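Local coordinates for probable chemoreceptor (Methyl-accepting chemotaxis) transmembrane protein (PDB 6D8V) that probably senses quaternary ammonium compounds, such as the 1,1-dimethyl-prolinium bound here, and passes the signal on to the chemotaxis machinery, at residues Leu127-Gly132 with Gly162-Val167; Tyr193-Ser198 with Lys212-Glu217; Arg2-Val7 with Pro231-Asn236. One frame throughout, in Å; residues are numbered along the deposited sequence.

Contact 1: residues Leu127-Gly132 with Gly162-Val167; sequences LAAKSG and GRMIGV
Ala129, Val167 and Met164 carry most of this interface, where the last turns of helix 123-131 lie on the early part of strand 163-173. The Ala129 methyl faces the notch between two strand side chains: its CB is 4.1 Å from Met164 SD and 4.4 Å from Val167 CG2. The second Val167 methyl goes to the preceding helix residue, with Val167 CG1 4.4 Å from Ala128 CB. Valine thus meets two consecutive alanines, one with each branch. Met164 is bent at its last torsion (chi3 -63°), which turns the end of the chain along the strand toward Val167, bringing Met164 CE 3.9 Å from Val167 CG2. No hydrogen bond joins the two segments; the axes of helix 127-131 and strand 163-167 approach to 8.9 Å, running nearly antiparallel (152°), a closeness consistent with the small alanine side chains. Met164 also leans on Pro157 and Met159 of the neighbouring strand 149-160, and Val167 on its Ala155. The side chain of Val167 is about 8 Å from the bound 1,1-dimethyl-prolinium, and the same helix contributes Trp124 to that pocket. A helix laid on a curved antiparallel sheet in this way is consistent with the PDC sensor domain of the Cache clan.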
ATOM      1  N   LEU A 127       9.200   9.528  -1.984  1.00 83.48           N
ATOM      2  CA  LEU A 127       7.947  10.134  -2.432  1.00 92.57           C
ATOM      3  C   LEU A 127       7.411  11.126  -1.406  1.00 95.49           C
ATOM      4  O   LEU A 127       7.176  12.299  -1.718  1.00 92.08           O
ATOM      5  CB  LEU A 127       6.911   9.046  -2.719  1.00 89.29           C
ATOM      6  CG  LEU A 127       7.160   8.112  -3.906  1.00 76.09           C
ATOM      7  CD1 LEU A 127       5.992   7.153  -4.065  1.00 89.44           C
ATOM      8  CD2 LEU A 127       7.378   8.911  -5.175  1.00 74.74           C
ATOM      9  N   ALA A 128       7.210  10.665  -0.169  1.00 94.81           N
ATOM     10  CA  ALA A 128       6.684  11.537   0.874  1.00 85.64           C
ATOM     11  C   ALA A 128       7.643  12.675   1.204  1.00 85.45           C
ATOM     12  O   ALA A 128       7.200  13.794   1.483  1.00104.87           O
ATOM     13  CB  ALA A 128       6.378  10.725   2.131  1.00 90.93           C
ATOM     14  N   ALA A 129       8.953  12.421   1.178  1.00 89.80           N
ATOM     15  CA  ALA A 129       9.907  13.465   1.542  1.00101.66           C
ATOM     16  C   ALA A 129      10.035  14.533   0.460  1.00105.45           C
ATOM     17  O   ALA A 129      10.238  15.710   0.784  1.00107.48           O
ATOM     18  CB  ALA A 129      11.278  12.850   1.844  1.00 97.32           C
ATOM     19  N   LYS A 130       9.922  14.150  -0.816  1.00109.35           N
ATOM     20  CA  LYS A 130      10.074  15.129  -1.887  1.00110.47           C
ATOM     21  C   LYS A 130       8.828  15.993  -2.063  1.00100.32           C
ATOM     22  O   LYS A 130       8.945  17.169  -2.429  1.00101.41           O
ATOM     23  CB  LYS A 130      10.428  14.422  -3.199  1.00114.03           C
ATOM     24  CG  LYS A 130      10.816  15.352  -4.365  1.00114.62           C
ATOM     25  CD  LYS A 130      12.272  15.841  -4.302  1.00114.12           C
ATOM     26  CE  LYS A 130      12.670  16.550  -5.608  1.00119.19           C
ATOM     27  NZ  LYS A 130      14.117  16.949  -5.696  1.00114.11           N
ATOM     28  N   SER A 131       7.641  15.443  -1.798  1.00 95.75           N
ATOM     29  CA  SER A 131       6.392  16.176  -1.967  1.00100.74           C
ATOM     30  C   SER A 131       5.918  16.855  -0.691  1.00106.06           C
ATOM     31  O   SER A 131       5.041  17.724  -0.762  1.00102.41           O
ATOM     32  CB  SER A 131       5.282  15.245  -2.475  1.00 89.04           C
ATOM     33  OG  SER A 131       4.836  14.357  -1.464  1.00 78.96           O
ATOM     34  N   GLY A 132       6.461  16.478   0.465  1.00 99.51           N
ATOM     35  CA  GLY A 132       6.017  17.041   1.726  1.00 90.93           C
ATOM     36  C   GLY A 132       4.612  16.615   2.103  1.00 93.13           C
ATOM     37  O   GLY A 132       4.086  17.026   3.145  1.00 95.03           O
ATOM     38  N   GLY A 162       8.780  22.584  12.262  1.00136.80           N
ATOM     39  CA  GLY A 162       8.928  23.103  10.917  1.00136.62           C
ATOM     40  C   GLY A 162      10.069  22.535  10.095  1.00133.70           C
ATOM     41  O   GLY A 162      10.249  22.960   8.947  1.00125.80           O
ATOM     42  N   ARG A 163      10.851  21.600  10.630  1.00128.62           N
ATOM     43  CA  ARG A 163      11.904  20.927   9.877  1.00130.07           C
ATOM     44  C   ARG A 163      11.670  19.427   9.963  1.00123.36           C
ATOM     45  O   ARG A 163      11.504  18.887  11.063  1.00128.63           O
ATOM     46  CB  ARG A 163      13.294  21.290  10.415  1.00144.54           C
ATOM     47  CG  ARG A 163      13.557  22.792  10.499  1.00165.75           C
ATOM     48  CD  ARG A 163      13.996  23.375   9.158  1.00175.60           C
ATOM     49  NE  ARG A 163      13.590  24.772   9.005  1.00179.17           N
ATOM     50  CZ  ARG A 163      14.168  25.634   8.173  1.00177.67           C
ATOM     51  NH1 ARG A 163      15.195  25.251   7.423  1.00168.17           N
ATOM     52  NH2 ARG A 163      13.727  26.884   8.096  1.00177.72           N
ATOM     53  N   MET A 164      11.641  18.757   8.811  1.00113.29           N
ATOM     54  CA  MET A 164      11.320  17.336   8.805  1.00109.59           C
ATOM     55  C   MET A 164      12.503  16.532   9.326  1.00107.65           C
ATOM     56  O   MET A 164      13.663  16.845   9.044  1.00109.25           O
ATOM     57  CB  MET A 164      10.914  16.867   7.401  1.00100.08           C
ATOM     58  CG  MET A 164      12.036  16.264   6.567  1.00111.17           C
ATOM     59  SD  MET A 164      11.456  15.303   5.141  1.00119.21           S
ATOM     60  CE  MET A 164      10.557  13.977   5.944  1.00119.68           C
ATOM     61  N   ILE A 165      12.199  15.501  10.112  1.00100.32           N
ATOM     62  CA  ILE A 165      13.208  14.672  10.762  1.00107.69           C
ATOM     63  C   ILE A 165      13.134  13.214  10.335  1.00115.67           C
ATOM     64  O   ILE A 165      13.902  12.393  10.850  1.00114.58           O
ATOM     65  CB  ILE A 165      13.115  14.778  12.297  1.00103.99           C
ATOM     66  CG1 ILE A 165      11.756  14.266  12.780  1.00 99.37           C
ATOM     67  CG2 ILE A 165      13.368  16.209  12.755  1.00109.52           C
ATOM     68  CD1 ILE A 165      11.591  14.288  14.290  1.00105.90           C
ATOM     69  N   GLY A 166      12.240  12.863   9.423  1.00108.76           N
ATOM     70  CA  GLY A 166      12.146  11.499   8.954  1.00 97.33           C
ATOM     71  C   GLY A 166      10.776  11.226   8.357  1.00101.22           C
ATOM     72  O   GLY A 166       9.966  12.136   8.168  1.00123.19           O
ATOM     73  N   VAL A 167      10.540   9.947   8.081  1.00 82.94           N
ATOM     74  CA  VAL A 167       9.314   9.488   7.441  1.00 80.16           C
ATOM     75  C   VAL A 167       8.731   8.348   8.263  1.00 85.26           C
ATOM     76  O   VAL A 167       9.450   7.414   8.626  1.00 93.11           O
ATOM     77  CB  VAL A 167       9.570   9.020   5.995  1.00 77.48           C
ATOM     78  CG1 VAL A 167       8.299   8.433   5.397  1.00 80.58           C
ATOM     79  CG2 VAL A 167      10.109  10.158   5.140  1.00 80.81           C
TER

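Contact 2: residues Tyr193-Ser198 with Lys212-Glu217; sequences YLLSQS and KEYDGE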
ATOM      1  N   TYR A 193      -9.683  -8.285  -9.765  1.00 66.70           N
ATOM      2  CA  TYR A 193      -8.265  -8.071  -9.545  1.00 56.80           C
ATOM      3  C   TYR A 193      -8.052  -6.578  -9.328  1.00 57.04           C
ATOM      4  O   TYR A 193      -9.008  -5.806  -9.231  1.00 64.30           O
ATOM      5  CB  TYR A 193      -7.451  -8.639 -10.713  1.00 55.78           C
ATOM      6  CG  TYR A 193      -7.672 -10.123 -10.872  1.00 61.17           C
ATOM      7  CD1 TYR A 193      -7.256 -11.006  -9.887  1.00 57.41           C
ATOM      8  CD2 TYR A 193      -8.326 -10.644 -11.983  1.00 65.40           C
ATOM      9  CE1 TYR A 193      -7.464 -12.360 -10.009  1.00 58.87           C
ATOM     10  CE2 TYR A 193      -8.536 -12.011 -12.110  1.00 65.33           C
ATOM     11  CZ  TYR A 193      -8.103 -12.866 -11.116  1.00 58.22           C
ATOM     12  OH  TYR A 193      -8.293 -14.233 -11.216  1.00 62.48           O
ATOM     13  N   LEU A 194      -6.794  -6.161  -9.240  1.00 64.55           N
ATOM     14  CA  LEU A 194      -6.480  -4.797  -8.833  1.00 55.35           C
ATOM     15  C   LEU A 194      -5.113  -4.397  -9.367  1.00 67.48           C
ATOM     16  O   LEU A 194      -4.130  -5.118  -9.153  1.00 65.85           O
ATOM     17  CB  LEU A 194      -6.508  -4.681  -7.309  1.00 61.23           C
ATOM     18  CG  LEU A 194      -6.483  -3.272  -6.717  1.00 72.55           C
ATOM     19  CD1 LEU A 194      -7.812  -2.556  -6.966  1.00 46.07           C
ATOM     20  CD2 LEU A 194      -6.178  -3.363  -5.234  1.00 66.51           C
ATOM     21  N   LEU A 195      -5.060  -3.253 -10.054  1.00 60.31           N
ATOM     22  CA  LEU A 195      -3.835  -2.697 -10.615  1.00 63.55           C
ATOM     23  C   LEU A 195      -3.435  -1.441  -9.857  1.00 68.49           C
ATOM     24  O   LEU A 195      -4.277  -0.740  -9.288  1.00 70.31           O
ATOM     25  CB  LEU A 195      -3.994  -2.366 -12.105  1.00 60.41           C
ATOM     26  CG  LEU A 195      -4.063  -3.555 -13.058  1.00 56.59           C
ATOM     27  CD1 LEU A 195      -3.941  -3.126 -14.512  1.00 56.20           C
ATOM     28  CD2 LEU A 195      -2.975  -4.546 -12.694  1.00 65.01           C
ATOM     29  N   SER A 196      -2.133  -1.153  -9.865  1.00 76.59           N
ATOM     30  CA  SER A 196      -1.594  -0.025  -9.118  1.00 73.69           C
ATOM     31  C   SER A 196      -1.665   1.262  -9.937  1.00 77.51           C
ATOM     32  O   SER A 196      -2.234   1.314 -11.031  1.00 63.44           O
ATOM     33  CB  SER A 196      -0.152  -0.295  -8.699  1.00 72.52           C
ATOM     34  OG  SER A 196       0.732  -0.099  -9.794  1.00 73.08           O
ATOM     35  N   GLN A 197      -1.044   2.313  -9.394  1.00 85.95           N
ATOM     36  CA  GLN A 197      -0.995   3.625 -10.029  1.00 70.44           C
ATOM     37  C   GLN A 197      -0.428   3.574 -11.445  1.00 75.89           C
ATOM     38  O   GLN A 197      -0.780   4.410 -12.288  1.00 59.92           O
ATOM     39  CB  GLN A 197      -0.143   4.555  -9.169  1.00 61.05           C
ATOM     40  CG  GLN A 197      -0.444   4.476  -7.680  1.00 75.93           C
ATOM     41  CD  GLN A 197       0.475   3.535  -6.924  1.00 79.02           C
ATOM     42  OE1 GLN A 197       0.124   2.381  -6.665  1.00100.78           O
ATOM     43  NE2 GLN A 197       1.653   4.032  -6.545  1.00 77.78           N
ATOM     44  N   SER A 198       0.482   2.637 -11.712  1.00 77.68           N
ATOM     45  CA  SER A 198       1.131   2.529 -13.009  1.00 71.57           C
ATOM     46  C   SER A 198       0.722   1.266 -13.749  1.00 74.71           C
ATOM     47  O   SER A 198       1.341   0.919 -14.764  1.00 83.33           O
ATOM     48  CB  SER A 198       2.650   2.582 -12.845  1.00 76.73           C
ATOM     49  OG  SER A 198       3.107   1.544 -12.000  1.00 85.87           O
ATOM     50  N   LYS A 212       4.422  -6.858 -11.222  1.00 63.99           N
ATOM     51  CA  LYS A 212       4.750  -6.690 -12.630  1.00 64.55           C
ATOM     52  C   LYS A 212       3.721  -5.792 -13.308  1.00 63.81           C
ATOM     53  O   LYS A 212       2.582  -5.670 -12.850  1.00 72.53           O
ATOM     54  CB  LYS A 212       4.811  -8.041 -13.336  1.00 63.42           C
ATOM     55  CG  LYS A 212       5.863  -8.969 -12.770  1.00 84.49           C
ATOM     56  CD  LYS A 212       6.083 -10.181 -13.674  1.00104.61           C
ATOM     57  CE  LYS A 212       7.251 -11.063 -13.213  1.00 89.54           C
ATOM     58  NZ  LYS A 212       6.958 -11.830 -11.974  1.00 68.22           N
ATOM     59  N   GLU A 213       4.136  -5.160 -14.405  1.00 71.62           N
ATOM     60  CA  GLU A 213       3.256  -4.270 -15.144  1.00 66.14           C
ATOM     61  C   GLU A 213       2.308  -5.069 -16.027  1.00 70.91           C
ATOM     62  O   GLU A 213       2.663  -6.113 -16.581  1.00 94.15           O
ATOM     63  CB  GLU A 213       4.059  -3.287 -15.999  1.00 78.67           C
ATOM     64  CG  GLU A 213       3.199  -2.259 -16.725  1.00 99.56           C
ATOM     65  CD  GLU A 213       4.018  -1.166 -17.382  1.00124.11           C
ATOM     66  OE1 GLU A 213       5.240  -1.355 -17.568  1.00125.35           O
ATOM     67  OE2 GLU A 213       3.436  -0.111 -17.709  1.00142.92           O
ATOM     68  N   TYR A 214       1.085  -4.574 -16.146  1.00 78.49           N
ATOM     69  CA  TYR A 214       0.108  -5.226 -17.000  1.00 77.68           C
ATOM     70  C   TYR A 214       0.566  -5.163 -18.450  1.00 74.16           C
ATOM     71  O   TYR A 214       0.933  -4.095 -18.953  1.00 90.24           O
ATOM     72  CB  TYR A 214      -1.257  -4.566 -16.836  1.00 68.41           C
ATOM     73  CG  TYR A 214      -2.366  -5.258 -17.586  1.00 74.10           C
ATOM     74  CD1 TYR A 214      -2.648  -4.928 -18.907  1.00 67.23           C
ATOM     75  CD2 TYR A 214      -3.133  -6.241 -16.974  1.00 82.50           C
ATOM     76  CE1 TYR A 214      -3.661  -5.557 -19.598  1.00 70.38           C
ATOM     77  CE2 TYR A 214      -4.150  -6.879 -17.652  1.00 84.07           C
ATOM     78  CZ  TYR A 214      -4.411  -6.535 -18.965  1.00 87.24           C
ATOM     79  OH  TYR A 214      -5.422  -7.174 -19.644  1.00 85.94           O
ATOM     80  N   ASP A 215       0.579  -6.319 -19.113  1.00 76.49           N
ATOM     81  CA  ASP A 215       0.835  -6.343 -20.547  1.00105.48           C
ATOM     82  C   ASP A 215       0.004  -7.426 -21.231  1.00112.77           C
ATOM     83  O   ASP A 215       0.331  -7.837 -22.355  1.00128.43           O
ATOM     84  CB  ASP A 215       2.336  -6.520 -20.842  1.00107.86           C
ATOM     85  CG  ASP A 215       2.749  -7.966 -20.930  1.00130.76           C
ATOM     86  OD1 ASP A 215       2.855  -8.626 -19.871  1.00142.46           O
ATOM     87  OD2 ASP A 215       2.975  -8.443 -22.064  1.00140.65           O
ATOM     88  N   GLY A 216      -1.069  -7.886 -20.582  1.00 94.52           N
ATOM     89  CA  GLY A 216      -1.980  -8.841 -21.177  1.00 90.75           C
ATOM     90  C   GLY A 216      -2.777  -8.251 -22.319  1.00 99.03           C
ATOM     91  O   GLY A 216      -2.413  -7.206 -22.867  1.00102.56           O
ATOM     92  N   GLU A 217      -3.862  -8.915 -22.696  1.00 97.55           N
ATOM     93  CA  GLU A 217      -4.746  -8.357 -23.706  1.00101.65           C
ATOM     94  C   GLU A 217      -5.368  -7.057 -23.205  1.00 95.50           C
ATOM     95  O   GLU A 217      -5.595  -6.871 -22.009  1.00 91.00           O
ATOM     96  CB  GLU A 217      -5.828  -9.370 -24.081  1.00107.26           C
ATOM     97  CG  GLU A 217      -5.249 -10.654 -24.648  1.00121.84           C
ATOM     98  CD  GLU A 217      -6.273 -11.492 -25.375  1.00133.95           C
ATOM     99  OE1 GLU A 217      -6.604 -12.591 -24.877  1.00136.72           O
ATOM    100  OE2 GLU A 217      -6.748 -11.053 -26.446  1.00136.67           O
TER
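Leu195 and Tyr214 form the apolar part of the contact, one at the end of strand 191-195 and the other in the loop that leads to helix 219-228. A single leucine methyl does the touching: Leu195 CD1 is 3.8 Å from Tyr214 CB and 4.1 Å from Tyr214 CD2, so it rests against the root of the tyrosine and reaches the ring obliquely. With Tyr214 CG anti to the backbone N (chi1 -175°), CB and the near ring atoms stay against Leu195 CD1, while the hydroxyl end points away. Val222 of helix 219-228 touches both side chains, and Leu262 of the adjacent strand backs Leu195.

The polar contacts stay mostly within each segment or lead outside the pair. Tyr214 OH points to Glu217 O, at the ring edge and in its plane, in a modelled bond whose length is doubtful; a weak hydrogen bond also links the hydroxyl with Arg247 NE. Gly216 N stands 3.6 Å above one face of the Tyr214 ring, toward its rim, as the loop folds back over the tyrosine. On the other segment Ser198 N makes a weak bond of 3.4 Å to Ser196 OG. Across the segments, Glu213 OE2 comes to 3.8 Å from Ser198 O, but both are acceptors, and the carboxylate has its salt bridge with Lys223 of helix 219-228.

The chemistry divides accordingly: the attraction across the segments is hydrophobic, centred on buried Leu195 and Tyr214, whereas the Glu213 carboxylate pairs with Lys223, and the Tyr214 hydroxyl looks to atoms outside the leucine contact, Arg247 weakly among them.

Contact 3: residues Arg2-Val7 with Pro231-Asn236; sequences RVETLV and PRMIEN
Glu4 and Val7, in the opening turns of the long helix 2-45, meet Met233 and Glu235 on strand 232-239, an outermost strand of the four-stranded antiparallel sheet. The axes of helix 2-7 and strand 232-235 pass 10.7 Å apart at 129°, so side chains have to bridge the gap. Met233 does most of this. Its CG is anti to the backbone N (chi1 -163°) and the rest of the chain is extended, which carries the terminal methyl right up to the helix. There Met233 CE lies 3.4 Å from Val7 CG1 and 3.8 Å from Val7 CB, the two side chains crossing at about a right angle. Met233 CE is also 3.8 Å from the backbone atom Glu4 O. Phe8 of the helix and Val248 of strand 243-254 also touch Met233. Were Met233 replaced by an alanine, Val7 CG1 would probably lose its partner on the strand, and a gap would be likely to open between helix and sheet edge.

Beside this apolar bridge the two acidic side chains cross. Glu4 OE1 is 3.5 Å from Glu235 OE2 and 3.6 Å from Glu235 CG, so it lies against the aliphatic part of the other glutamate as well as its carboxylate; the two carboxylate planes are 74° apart. Asp246, whose OD1 accepts a hydrogen bond from Asn236 N, brings a third acid close to Glu4. Against these stands Arg269, a long and weak ion-pair partner of Glu4.

The contact therefore combines methionine-valine packing with a cluster of like charges at the surface. Such crowding is likely to raise the proton affinity of one of the carboxylates, and the attraction between the segments, which no hydrogen bond joins, probably comes mainly from the apolar side chains.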
ATOM      1  N   ARG A   2     -26.401  -4.858 -26.606  1.00148.49           N
ATOM      2  CA  ARG A   2     -27.168  -4.825 -25.365  1.00141.24           C
ATOM      3  C   ARG A   2     -26.689  -5.873 -24.369  1.00130.22           C
ATOM      4  O   ARG A   2     -26.926  -5.719 -23.166  1.00121.29           O
ATOM      5  CB  ARG A   2     -28.666  -5.001 -25.649  1.00136.98           C
ATOM      6  CG  ARG A   2     -29.163  -6.437 -25.630  1.00130.65           C
ATOM      7  CD  ARG A   2     -28.791  -7.173 -26.905  1.00134.17           C
ATOM      8  NE  ARG A   2     -29.510  -8.437 -27.028  1.00135.67           N
ATOM      9  CZ  ARG A   2     -29.398  -9.257 -28.066  1.00143.92           C
ATOM     10  NH1 ARG A   2     -30.088 -10.389 -28.101  1.00148.44           N
ATOM     11  NH2 ARG A   2     -28.594  -8.944 -29.075  1.00147.05           N
ATOM     12  N   VAL A   3     -26.019  -6.925 -24.840  1.00124.55           N
ATOM     13  CA  VAL A   3     -25.392  -7.877 -23.932  1.00115.32           C
ATOM     14  C   VAL A   3     -24.112  -7.291 -23.349  1.00110.75           C
ATOM     15  O   VAL A   3     -23.943  -7.216 -22.126  1.00 89.75           O
ATOM     16  CB  VAL A   3     -25.121  -9.204 -24.661  1.00122.54           C
ATOM     17  CG1 VAL A   3     -24.737 -10.289 -23.661  1.00109.81           C
ATOM     18  CG2 VAL A   3     -26.332  -9.615 -25.488  1.00138.19           C
ATOM     19  N   GLU A   4     -23.195  -6.855 -24.216  1.00117.36           N
ATOM     20  CA  GLU A   4     -21.943  -6.281 -23.735  1.00106.86           C
ATOM     21  C   GLU A   4     -22.178  -5.040 -22.887  1.00 94.01           C
ATOM     22  O   GLU A   4     -21.441  -4.808 -21.922  1.00 87.95           O
ATOM     23  CB  GLU A   4     -21.027  -5.964 -24.915  1.00117.35           C
ATOM     24  CG  GLU A   4     -20.537  -7.208 -25.645  1.00128.47           C
ATOM     25  CD  GLU A   4     -19.529  -8.007 -24.833  1.00127.29           C
ATOM     26  OE1 GLU A   4     -18.407  -7.497 -24.619  1.00133.77           O
ATOM     27  OE2 GLU A   4     -19.859  -9.135 -24.402  1.00118.32           O
ATOM     28  N   THR A   5     -23.189  -4.236 -23.220  1.00106.65           N
ATOM     29  CA  THR A   5     -23.477  -3.063 -22.400  1.00 96.54           C
ATOM     30  C   THR A   5     -23.904  -3.472 -20.994  1.00 92.98           C
ATOM     31  O   THR A   5     -23.424  -2.908 -20.005  1.00 86.53           O
ATOM     32  CB  THR A   5     -24.552  -2.207 -23.067  1.00 82.95           C
ATOM     33  OG1 THR A   5     -24.305  -0.828 -22.774  1.00 94.04           O
ATOM     34  N   LEU A   6     -24.788  -4.469 -20.888  1.00 97.24           N
ATOM     35  CA  LEU A   6     -25.225  -4.950 -19.579  1.00 84.93           C
ATOM     36  C   LEU A   6     -24.063  -5.532 -18.780  1.00 84.12           C
ATOM     37  O   LEU A   6     -23.983  -5.343 -17.560  1.00 76.55           O
ATOM     38  CB  LEU A   6     -26.333  -5.989 -19.754  1.00 82.91           C
ATOM     39  CG  LEU A   6     -26.681  -6.852 -18.544  1.00 78.52           C
ATOM     40  CD1 LEU A   6     -26.738  -6.005 -17.290  1.00 83.49           C
ATOM     41  CD2 LEU A   6     -28.007  -7.555 -18.771  1.00 82.66           C
ATOM     42  N   VAL A   7     -23.160  -6.256 -19.441  1.00 81.05           N
ATOM     43  CA  VAL A   7     -21.972  -6.740 -18.745  1.00 87.26           C
ATOM     44  C   VAL A   7     -21.149  -5.564 -18.246  1.00 77.54           C
ATOM     45  O   VAL A   7     -20.689  -5.547 -17.096  1.00 73.56           O
ATOM     46  CB  VAL A   7     -21.147  -7.668 -19.662  1.00 86.57           C
ATOM     47  CG1 VAL A   7     -19.870  -8.105 -18.969  1.00 70.80           C
ATOM     48  CG2 VAL A   7     -21.972  -8.881 -20.065  1.00 95.62           C
ATOM     49  N   PRO A 231     -13.806   4.464 -16.916  1.00 76.69           N
ATOM     50  CA  PRO A 231     -13.743   3.013 -17.109  1.00 73.43           C
ATOM     51  C   PRO A 231     -13.543   2.636 -18.563  1.00 65.97           C
ATOM     52  O   PRO A 231     -13.966   3.343 -19.479  1.00 83.38           O
ATOM     53  CB  PRO A 231     -15.107   2.538 -16.596  1.00 66.40           C
ATOM     54  CG  PRO A 231     -15.515   3.609 -15.618  1.00 55.76           C
ATOM     55  CD  PRO A 231     -15.047   4.876 -16.250  1.00 64.06           C
ATOM     56  N   ARG A 232     -12.871   1.508 -18.767  1.00 70.43           N
ATOM     57  CA  ARG A 232     -12.766   0.878 -20.073  1.00 64.90           C
ATOM     58  C   ARG A 232     -13.175  -0.587 -19.952  1.00 72.39           C
ATOM     59  O   ARG A 232     -13.252  -1.144 -18.851  1.00 75.22           O
ATOM     60  CB  ARG A 232     -11.344   1.002 -20.647  1.00 66.02           C
ATOM     61  CG  ARG A 232     -10.917   2.433 -20.936  1.00 77.98           C
ATOM     62  CD  ARG A 232     -11.800   3.085 -22.009  1.00 89.54           C
ATOM     63  NE  ARG A 232     -12.126   4.475 -21.680  1.00 89.13           N
ATOM     64  CZ  ARG A 232     -11.264   5.484 -21.748  1.00 98.71           C
ATOM     65  NH1 ARG A 232     -11.652   6.709 -21.424  1.00102.47           N
ATOM     66  NH2 ARG A 232     -10.010   5.267 -22.127  1.00110.59           N
ATOM     67  N   MET A 233     -13.462  -1.202 -21.102  1.00 66.89           N
ATOM     68  CA  MET A 233     -13.789  -2.620 -21.165  1.00 65.44           C
ATOM     69  C   MET A 233     -12.979  -3.268 -22.273  1.00 80.74           C
ATOM     70  O   MET A 233     -13.057  -2.852 -23.431  1.00109.78           O
ATOM     71  CB  MET A 233     -15.279  -2.852 -21.403  1.00 80.07           C
ATOM     72  CG  MET A 233     -15.748  -4.271 -21.081  1.00 67.36           C
ATOM     73  SD  MET A 233     -17.363  -4.602 -21.813  1.00103.36           S
ATOM     74  CE  MET A 233     -17.996  -5.895 -20.745  1.00100.47           C
ATOM     75  N   ILE A 234     -12.204  -4.280 -21.907  1.00 86.30           N
ATOM     76  CA  ILE A 234     -11.476  -5.107 -22.856  1.00 77.79           C
ATOM     77  C   ILE A 234     -12.387  -6.262 -23.247  1.00 87.20           C
ATOM     78  O   ILE A 234     -12.822  -7.033 -22.384  1.00 93.48           O
ATOM     79  CB  ILE A 234     -10.162  -5.606 -22.241  1.00 79.12           C
ATOM     80  CG1 ILE A 234      -9.481  -4.441 -21.520  1.00 74.64           C
ATOM     81  CG2 ILE A 234      -9.247  -6.166 -23.308  1.00 77.07           C
ATOM     82  CD1 ILE A 234      -8.241  -4.807 -20.756  1.00 73.12           C
ATOM     83  N   GLU A 235     -12.706  -6.361 -24.537  1.00 79.33           N
ATOM     84  CA  GLU A 235     -13.697  -7.320 -24.998  1.00 89.74           C
ATOM     85  C   GLU A 235     -13.036  -8.596 -25.496  1.00 97.31           C
ATOM     86  O   GLU A 235     -12.034  -8.555 -26.216  1.00112.99           O
ATOM     87  CB  GLU A 235     -14.562  -6.721 -26.107  1.00 97.26           C
ATOM     88  CG  GLU A 235     -15.481  -5.601 -25.658  1.00109.51           C
ATOM     89  CD  GLU A 235     -16.391  -5.109 -26.771  1.00121.13           C
ATOM     90  OE1 GLU A 235     -16.010  -5.223 -27.957  1.00126.91           O
ATOM     91  OE2 GLU A 235     -17.492  -4.615 -26.452  1.00128.02           O
ATOM     92  N   ASN A 236     -13.587  -9.704 -25.070  1.00 98.06           N
ATOM     93  CA  ASN A 236     -13.132 -10.969 -25.524  1.00123.83           C
ATOM     94  C   ASN A 236     -11.687 -11.288 -25.406  1.00133.84           C
ATOM     95  O   ASN A 236     -10.969 -11.167 -26.370  1.00127.76           O
ATOM     96  CB  ASN A 236     -13.615 -11.305 -26.901  1.00125.70           C
ATOM     97  CG  ASN A 236     -14.051 -12.719 -26.980  1.00125.13           C
ATOM     98  OD1 ASN A 236     -13.652 -13.537 -26.186  1.00126.04           O
ATOM     99  ND2 ASN A 236     -14.901 -13.007 -27.899  1.00131.05           N
TER

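In the fold
Contact 1 lies in the sensor domain that holds the 1,1-dimethyl-prolinium. Contacts 2 and 3 belong to the region built on the four-stranded sheet, where each reaches an outermost strand. Their centres are 19 Å apart and they touch: Ile234 CD1, on the strand of contact 3, lies 3.6 Å from Glu217 O and 3.8 Å from Tyr214 OH of contact 2. Centre to centre, contact 1 is 29 Å from contact 2, the nearest atoms being about 6 Å apart without touching, and 43 Å from contact 3, which sits across the chain's centre. Contact 3 brings the N-terminal turns to a strand more than 220 residues later, with contacts 1 and 2 following one another in the intervening sequence.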